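Local coordinates for cell division control protein Cdc48 (Mycobacterium smegmatis, PDB 5E7P) that probably binds and hydrolyses ATP as a Cdc48-type AAA ATPase, a family whose members couple nucleotide turnover to mechanical work, at residues H215-R221 with A285-E291; V316-G321 with A355-V361. All blocks are in the same frame, centred on the assembly; numbering follows the deposited sequence.

Contact 1 of 2, residues H215-R221 with A285-E291; sequences HTVSPQR and ASRRVVE
Thr216 and Glu291 pair through their backbones at one end of a short antiparallel ladder, and Ser218 and Val289 do so at the other. Thr216 N reaches Glu291 O at 3.0 Å in the carbonyl plane, while the return bond from Glu291 N to Thr216 O (2.9 Å) is almost straight, 176° at the hydrogen. The tight part rests on the buried Val289 and Val290: Ser218 OG, held between the backbone N and the carbonyl carbon (chi1 62°), packs 3.3 Å from Val289 CB. On the opposite face, Val290 CG1 meets His215 ND1 obliquely at 3.9 Å, next to helix 302-319, and Val217 CG1 lies against Arg288 NH1. Strand 216-218 thereby forms an outer, antiparallel strand on the otherwise parallel P-loop NTPase sheet, beside strand 289-293. The extended Glu291 chain forms a salt bridge with Arg281; the Glu291 side chain lies about 8 Å from bound ADP. Past Ser218 the ladder ends, although the backbones stay close, and waters take over part of the bonding. One water lies between Ser218 OG, Pro219 O and Arg287 O; another accepts from Gln220 NE2 (2.7 Å) and Arg288 N. Gln220 lays CB and CG against Ser286 O, the nearer, CB, at 3.4 Å. At the loose, exposed end, a weak bond joins Arg221 N to Ala285 O (3.0 Å, 122° at the hydrogen), and the Arg221 side chain is poorly ordered.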
ATOM      1  N   HIS A 215      18.591 -18.395   9.335  1.00 56.46           N
ATOM      2  CA  HIS A 215      19.005 -18.007   7.988  1.00 53.37           C
ATOM      3  C   HIS A 215      19.097 -19.182   7.019  1.00 53.73           C
ATOM      4  O   HIS A 215      19.356 -20.317   7.418  1.00 55.96           O
ATOM      5  CB  HIS A 215      20.328 -17.228   8.015  1.00 51.74           C
ATOM      6  CG  HIS A 215      21.516 -18.054   8.400  1.00 53.75           C
ATOM      7  ND1 HIS A 215      22.189 -18.856   7.503  1.00 53.88           N
ATOM      8  CD2 HIS A 215      22.156 -18.197   9.586  1.00 54.94           C
ATOM      9  CE1 HIS A 215      23.188 -19.460   8.120  1.00 55.20           C
ATOM     10  NE2 HIS A 215      23.191 -19.077   9.384  1.00 55.76           N
ATOM     11  N   THR A 216      18.864 -18.888   5.743  1.00 52.34           N
ATOM     12  CA  THR A 216      19.057 -19.857   4.674  1.00 52.94           C
ATOM     13  C   THR A 216      20.178 -19.375   3.766  1.00 52.86           C
ATOM     14  O   THR A 216      20.431 -18.176   3.665  1.00 52.80           O
ATOM     15  CB  THR A 216      17.781 -20.050   3.836  1.00 52.70           C
ATOM     16  OG1 THR A 216      17.327 -18.780   3.348  1.00 51.15           O
ATOM     17  CG2 THR A 216      16.687 -20.683   4.676  1.00 53.93           C
ATOM     18  N   VAL A 217      20.854 -20.313   3.115  1.00 53.74           N
ATOM     19  CA  VAL A 217      21.940 -19.969   2.210  1.00 52.01           C
ATOM     20  C   VAL A 217      21.629 -20.431   0.794  1.00 53.84           C
ATOM     21  O   VAL A 217      21.350 -21.606   0.562  1.00 56.92           O
ATOM     22  CB  VAL A 217      23.275 -20.591   2.661  1.00 52.29           C
ATOM     23  CG1 VAL A 217      24.383 -20.218   1.695  1.00 51.75           C
ATOM     24  CG2 VAL A 217      23.623 -20.141   4.069  1.00 51.95           C
ATOM     25  N   SER A 218      21.664 -19.497  -0.150  1.00 53.23           N
ATOM     26  CA  SER A 218      21.543 -19.837  -1.559  1.00 55.96           C
ATOM     27  C   SER A 218      22.902 -19.659  -2.226  1.00 57.09           C
ATOM     28  O   SER A 218      23.401 -18.539  -2.329  1.00 55.13           O
ATOM     29  CB  SER A 218      20.497 -18.959  -2.244  1.00 56.12           C
ATOM     30  OG  SER A 218      20.873 -17.595  -2.195  1.00 56.32           O
ATOM     31  N   PRO A 219      23.511 -20.770  -2.670  1.00 60.17           N
ATOM     32  CA  PRO A 219      24.850 -20.762  -3.272  1.00 62.27           C
ATOM     33  C   PRO A 219      24.923 -19.907  -4.534  1.00 61.53           C
ATOM     34  O   PRO A 219      23.891 -19.537  -5.090  1.00 58.36           O
ATOM     35  CB  PRO A 219      25.084 -22.237  -3.624  1.00 64.97           C
ATOM     36  CG  PRO A 219      24.177 -22.995  -2.716  1.00 65.41           C
ATOM     37  CD  PRO A 219      22.960 -22.132  -2.573  1.00 62.41           C
ATOM     38  N   GLN A 220      26.140 -19.598  -4.971  1.00 66.24           N
ATOM     39  CA  GLN A 220      26.351 -18.825  -6.191  1.00 68.71           C
ATOM     40  C   GLN A 220      25.713 -19.506  -7.395  1.00 72.82           C
ATOM     41  O   GLN A 220      25.756 -20.732  -7.518  1.00 74.47           O
ATOM     42  CB  GLN A 220      27.846 -18.631  -6.447  1.00 70.01           C
ATOM     43  CG  GLN A 220      28.561 -17.785  -5.408  1.00 70.09           C
ATOM     44  CD  GLN A 220      30.056 -17.704  -5.654  1.00 71.46           C
ATOM     45  OE1 GLN A 220      30.706 -18.712  -5.937  1.00 73.86           O
ATOM     46  NE2 GLN A 220      30.607 -16.499  -5.559  1.00 69.16           N
ATOM     47  N   ARG A 221      25.117 -18.699  -8.271  1.00 75.38           N
ATOM     48  CA  ARG A 221      24.540 -19.178  -9.526  1.00 80.44           C
ATOM     49  C   ARG A 221      23.456 -20.235  -9.315  1.00 82.84           C
ATOM     50  O   ARG A 221      23.314 -21.160 -10.114  1.00 84.99           O
ATOM     51  CB  ARG A 221      25.640 -19.719 -10.449  1.00 85.08           C
ATOM     52  CG  ARG A 221      26.736 -18.713 -10.773  1.00 86.19           C
ATOM     53  CD  ARG A 221      28.130 -19.315 -10.615  1.00 89.75           C
ATOM     54  NE  ARG A 221      28.334 -20.484 -11.467  1.00 93.97           N
ATOM     55  CZ  ARG A 221      28.303 -21.742 -11.035  1.00 97.53           C
ATOM     56  NH1 ARG A 221      28.077 -22.003  -9.755  1.00 97.60           N
ATOM     57  NH2 ARG A 221      28.499 -22.741 -11.887  1.00100.30           N
ATOM     58  N   ALA A 285      21.619 -13.232  -7.962  1.00 37.02           N
ATOM     59  CA  ALA A 285      21.559 -14.620  -8.422  1.00 39.69           C
ATOM     60  C   ALA A 285      22.921 -15.306  -8.546  1.00 44.10           C
ATOM     61  O   ALA A 285      23.051 -16.492  -8.245  1.00 46.79           O
ATOM     62  CB  ALA A 285      20.805 -14.708  -9.737  1.00 39.22           C
ATOM     63  N   SER A 286      23.931 -14.561  -8.986  1.00 44.59           N
ATOM     64  CA  SER A 286      25.263 -15.132  -9.175  1.00 48.59           C
ATOM     65  C   SER A 286      26.106 -15.054  -7.904  1.00 49.54           C
ATOM     66  O   SER A 286      27.229 -15.550  -7.869  1.00 53.55           O
ATOM     67  CB  SER A 286      25.992 -14.441 -10.329  1.00 49.90           C
ATOM     68  OG  SER A 286      26.263 -13.083 -10.020  1.00 50.66           O
ATOM     69  N   ARG A 287      25.562 -14.423  -6.868  1.00 46.16           N
ATOM     70  CA  ARG A 287      26.252 -14.303  -5.589  1.00 45.84           C
ATOM     71  C   ARG A 287      25.739 -15.373  -4.636  1.00 45.77           C
ATOM     72  O   ARG A 287      24.671 -15.947  -4.856  1.00 47.56           O
ATOM     73  CB  ARG A 287      25.986 -12.930  -4.965  1.00 45.22           C
ATOM     74  CG  ARG A 287      26.019 -11.766  -5.934  1.00 46.22           C
ATOM     75  CD  ARG A 287      27.436 -11.392  -6.302  1.00 50.77           C
ATOM     76  NE  ARG A 287      27.468 -10.317  -7.289  1.00 52.91           N
ATOM     77  CZ  ARG A 287      28.585  -9.806  -7.799  1.00 54.33           C
ATOM     78  NH1 ARG A 287      29.764 -10.272  -7.410  1.00 54.59           N
ATOM     79  NH2 ARG A 287      28.522  -8.829  -8.694  1.00 54.55           N
ATOM     80  N   ARG A 288      26.495 -15.644  -3.577  1.00 42.95           N
ATOM     81  CA  ARG A 288      25.965 -16.456  -2.492  1.00 42.57           C
ATOM     82  C   ARG A 288      25.217 -15.533  -1.533  1.00 36.77           C
ATOM     83  O   ARG A 288      25.719 -14.477  -1.139  1.00 34.05           O
ATOM     84  CB  ARG A 288      27.063 -17.265  -1.782  1.00 47.83           C
ATOM     85  CG  ARG A 288      27.960 -16.482  -0.839  1.00 50.68           C
ATOM     86  CD  ARG A 288      29.072 -17.362  -0.276  1.00 57.18           C
ATOM     87  NE  ARG A 288      28.569 -18.487   0.511  1.00 59.92           N
ATOM     88  CZ  ARG A 288      28.420 -18.472   1.832  1.00 61.30           C
ATOM     89  NH1 ARG A 288      27.958 -19.546   2.457  1.00 63.40           N
ATOM     90  NH2 ARG A 288      28.731 -17.385   2.527  1.00 59.51           N
ATOM     91  N   VAL A 289      23.994 -15.911  -1.190  1.00 34.30           N
ATOM     92  CA  VAL A 289      23.161 -15.043  -0.377  1.00 33.04           C
ATOM     93  C   VAL A 289      22.801 -15.679   0.954  1.00 34.56           C
ATOM     94  O   VAL A 289      22.282 -16.794   1.006  1.00 37.50           O
ATOM     95  CB  VAL A 289      21.871 -14.645  -1.115  1.00 28.88           C
ATOM     96  CG1 VAL A 289      21.075 -13.656  -0.285  1.00 24.22           C
ATOM     97  CG2 VAL A 289      22.208 -14.053  -2.464  1.00 28.37           C
ATOM     98  N   VAL A 290      23.091 -14.959   2.029  1.00 33.44           N
ATOM     99  CA  VAL A 290      22.640 -15.350   3.352  1.00 35.02           C
ATOM    100  C   VAL A 290      21.381 -14.554   3.664  1.00 37.57           C
ATOM    101  O   VAL A 290      21.432 -13.335   3.834  1.00 37.05           O
ATOM    102  CB  VAL A 290      23.713 -15.076   4.416  1.00 31.72           C
ATOM    103  CG1 VAL A 290      23.203 -15.468   5.796  1.00 31.52           C
ATOM    104  CG2 VAL A 290      24.991 -15.829   4.074  1.00 30.68           C
ATOM    105  N   GLU A 291      20.247 -15.246   3.723  1.00 39.96           N
ATOM    106  CA  GLU A 291      18.960 -14.573   3.851  1.00 41.20           C
ATOM    107  C   GLU A 291      18.253 -14.834   5.180  1.00 42.61           C
ATOM    108  O   GLU A 291      18.114 -15.978   5.614  1.00 43.03           O
ATOM    109  CB  GLU A 291      18.042 -14.953   2.688  1.00 42.69           C
ATOM    110  CG  GLU A 291      16.694 -14.255   2.711  1.00 45.51           C
ATOM    111  CD  GLU A 291      15.872 -14.545   1.468  1.00 49.60           C
ATOM    112  OE1 GLU A 291      14.663 -14.230   1.469  1.00 49.13           O
ATOM    113  OE2 GLU A 291      16.435 -15.085   0.491  1.00 52.45           O
TER
HETATM  114  O   HOH W   1      22.186 -16.822  -5.095  1.00 43.60           O
HETATM  115  O   HOH W   2      29.304 -14.548  -4.240  1.00 54.08           O

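Contact 2 of 2, residues V316-G321 with A355-V361; sequences VTESGG and AVATPGV
Gly321 and Val361 form a parallel bridge, their CA atoms 4.8 Å apart, where Gly321 N donates to Gly360 O (2.7 Å, 169° at the hydrogen) in the carbonyl plane. This is where two neighbouring strands of the P-loop NTPase core, 321-326 and 361-366, begin, each entered from a helix of its alpha/beta layers. Gly320 leaves helix 302-319 with positive phi, and a type II turn from Thr358 to Val361 carries the other chain round, with Gly360 also at positive phi. The CA of Gly320 comes to 3.3 Å from Gly360 O. Val361 fills the angle between helix and strand: CG2, anti to its carbonyl carbon, reaches Val316 O at 3.4 Å and also touches Gly320 CA. The Val316 and Val361 side chains cross obliquely, with Val361 CG1 touching both Val316 methyls at 4.1 Å. Further out, Thr317 and Thr358 meet at about a right angle, Thr317 CB and CG2 against Thr358 CG2 and OG1. Thr317 OG1 bonds to Val313 O of its own helix, and Thr358 OG1 bonds back to Lys354 O of the preceding helix. Between the two threonines the shortest approach is Thr317 CG2 to Thr358 OG1, 3.3 Å.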
ATOM      1  N   VAL A 316      27.912 -15.000   6.519  1.00 43.50           N
ATOM      2  CA  VAL A 316      28.172 -14.192   5.334  1.00 44.03           C
ATOM      3  C   VAL A 316      29.609 -13.669   5.317  1.00 45.31           C
ATOM      4  O   VAL A 316      30.167 -13.411   4.253  1.00 47.63           O
ATOM      5  CB  VAL A 316      27.170 -13.018   5.192  1.00 28.97           C
ATOM      6  CG1 VAL A 316      27.492 -11.903   6.176  1.00 28.18           C
ATOM      7  CG2 VAL A 316      27.168 -12.490   3.761  1.00 28.09           C
ATOM      8  N   THR A 317      30.208 -13.526   6.495  1.00 44.38           N
ATOM      9  CA  THR A 317      31.578 -13.032   6.598  1.00 45.94           C
ATOM     10  C   THR A 317      32.586 -14.175   6.557  1.00 50.77           C
ATOM     11  O   THR A 317      33.794 -13.944   6.510  1.00 52.44           O
ATOM     12  CB  THR A 317      31.794 -12.205   7.881  1.00 44.29           C
ATOM     13  OG1 THR A 317      31.416 -12.980   9.026  1.00 45.04           O
ATOM     14  CG2 THR A 317      30.963 -10.932   7.840  1.00 41.20           C
ATOM     15  N   GLU A 318      32.084 -15.406   6.569  1.00 53.40           N
ATOM     16  CA  GLU A 318      32.945 -16.581   6.497  1.00 58.12           C
ATOM     17  C   GLU A 318      33.443 -16.813   5.075  1.00 60.56           C
ATOM     18  O   GLU A 318      34.566 -17.270   4.871  1.00 64.25           O
ATOM     19  CB  GLU A 318      32.211 -17.825   7.002  1.00 59.79           C
ATOM     20  N   SER A 319      32.609 -16.492   4.093  1.00 59.99           N
ATOM     21  CA  SER A 319      32.963 -16.733   2.699  1.00 60.22           C
ATOM     22  C   SER A 319      32.755 -15.494   1.829  1.00 54.82           C
ATOM     23  O   SER A 319      33.256 -15.423   0.707  1.00 55.25           O
ATOM     24  CB  SER A 319      32.155 -17.910   2.144  1.00 63.36           C
ATOM     25  OG  SER A 319      32.914 -18.658   1.210  1.00 66.02           O
ATOM     26  N   GLY A 320      32.026 -14.516   2.351  1.00 49.26           N
ATOM     27  CA  GLY A 320      31.702 -13.327   1.583  1.00 46.43           C
ATOM     28  C   GLY A 320      30.348 -13.477   0.920  1.00 43.38           C
ATOM     29  O   GLY A 320      29.712 -14.524   1.028  1.00 43.85           O
ATOM     30  N   GLY A 321      29.898 -12.430   0.238  1.00 40.58           N
ATOM     31  CA  GLY A 321      28.625 -12.478  -0.459  1.00 37.63           C
ATOM     32  C   GLY A 321      27.632 -11.446   0.037  1.00 35.12           C
ATOM     33  O   GLY A 321      28.016 -10.393   0.547  1.00 35.24           O
ATOM     34  N   ALA A 355      29.234  -6.613   9.545  1.00 37.66           N
ATOM     35  CA  ALA A 355      29.109  -7.261   8.244  1.00 36.13           C
ATOM     36  C   ALA A 355      29.450  -6.306   7.098  1.00 33.45           C
ATOM     37  O   ALA A 355      30.186  -6.664   6.182  1.00 32.02           O
ATOM     38  CB  ALA A 355      27.709  -7.834   8.065  1.00 33.77           C
ATOM     39  N   VAL A 356      28.915  -5.091   7.162  1.00 32.21           N
ATOM     40  CA  VAL A 356      29.129  -4.090   6.120  1.00 30.43           C
ATOM     41  C   VAL A 356      30.608  -3.719   5.973  1.00 32.62           C
ATOM     42  O   VAL A 356      31.086  -3.452   4.873  1.00 33.49           O
ATOM     43  CB  VAL A 356      28.283  -2.829   6.392  1.00 29.61           C
ATOM     44  CG1 VAL A 356      28.565  -1.748   5.363  1.00 29.74           C
ATOM     45  CG2 VAL A 356      26.802  -3.182   6.393  1.00 29.70           C
ATOM     46  N   ALA A 357      31.335  -3.727   7.084  1.00 32.80           N
ATOM     47  CA  ALA A 357      32.750  -3.374   7.069  1.00 33.91           C
ATOM     48  C   ALA A 357      33.637  -4.518   6.570  1.00 35.14           C
ATOM     49  O   ALA A 357      34.840  -4.338   6.382  1.00 36.95           O
ATOM     50  CB  ALA A 357      33.192  -2.919   8.455  1.00 33.82           C
ATOM     51  N   THR A 358      33.041  -5.687   6.353  1.00 34.17           N
ATOM     52  CA  THR A 358      33.784  -6.854   5.888  1.00 37.77           C
ATOM     53  C   THR A 358      33.974  -6.844   4.370  1.00 40.51           C
ATOM     54  O   THR A 358      33.003  -6.740   3.616  1.00 41.70           O
ATOM     55  CB  THR A 358      33.089  -8.168   6.293  1.00 38.75           C
ATOM     56  OG1 THR A 358      32.864  -8.182   7.709  1.00 41.23           O
ATOM     57  CG2 THR A 358      33.952  -9.364   5.913  1.00 39.06           C
ATOM     58  N   PRO A 359      35.235  -6.947   3.919  1.00 39.45           N
ATOM     59  CA  PRO A 359      35.563  -7.024   2.491  1.00 39.86           C
ATOM     60  C   PRO A 359      34.905  -8.238   1.835  1.00 40.38           C
ATOM     61  O   PRO A 359      34.937  -9.334   2.401  1.00 38.95           O
ATOM     62  CB  PRO A 359      37.086  -7.189   2.488  1.00 42.64           C
ATOM     63  CG  PRO A 359      37.538  -6.628   3.796  1.00 43.16           C
ATOM     64  CD  PRO A 359      36.439  -6.926   4.768  1.00 41.53           C
ATOM     65  N   GLY A 360      34.310  -8.035   0.662  1.00 40.09           N
ATOM     66  CA  GLY A 360      33.633  -9.105  -0.051  1.00 38.85           C
ATOM     67  C   GLY A 360      32.232  -9.378   0.467  1.00 38.59           C
ATOM     68  O   GLY A 360      31.611 -10.376   0.107  1.00 40.93           O
ATOM     69  N   VAL A 361      31.732  -8.489   1.319  1.00 35.40           N
ATOM     70  CA  VAL A 361      30.386  -8.630   1.865  1.00 34.43           C
ATOM     71  C   VAL A 361      29.539  -7.393   1.569  1.00 35.66           C
ATOM     72  O   VAL A 361      29.986  -6.262   1.758  1.00 38.11           O
ATOM     73  CB  VAL A 361      30.417  -8.876   3.390  1.00 32.77           C
ATOM     74  CG1 VAL A 361      29.010  -8.811   3.974  1.00 28.83           C
ATOM     75  CG2 VAL A 361      31.061 -10.218   3.700  1.00 34.40           C
TER

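In the fold
From the N terminus, the chain passes the N-terminal domain and lays down strand 216-218. It then runs through helices 228-232, 237-249 and 252-258, strand 265-269 and helix 276-283 before 285-291 returns to that strand, so contact 1 closes a loop of 63 residues. Helix 302-319 follows, and contact 2 closes a second, shorter loop of 33 residues when helix 344-356 leads into strand 361-366. The loops lie in series, neither nested nor crossed. Contacts 1 and 2 have centres about 13 Å apart and touch where Arg288 CD packs on Gly320 O at 3.2 Å. Backbone bonds of Arg288 and Val290 with Val322, and of Val290 with Phe324, link strands 216-218 and 289-293 to 321-326 and 361-366.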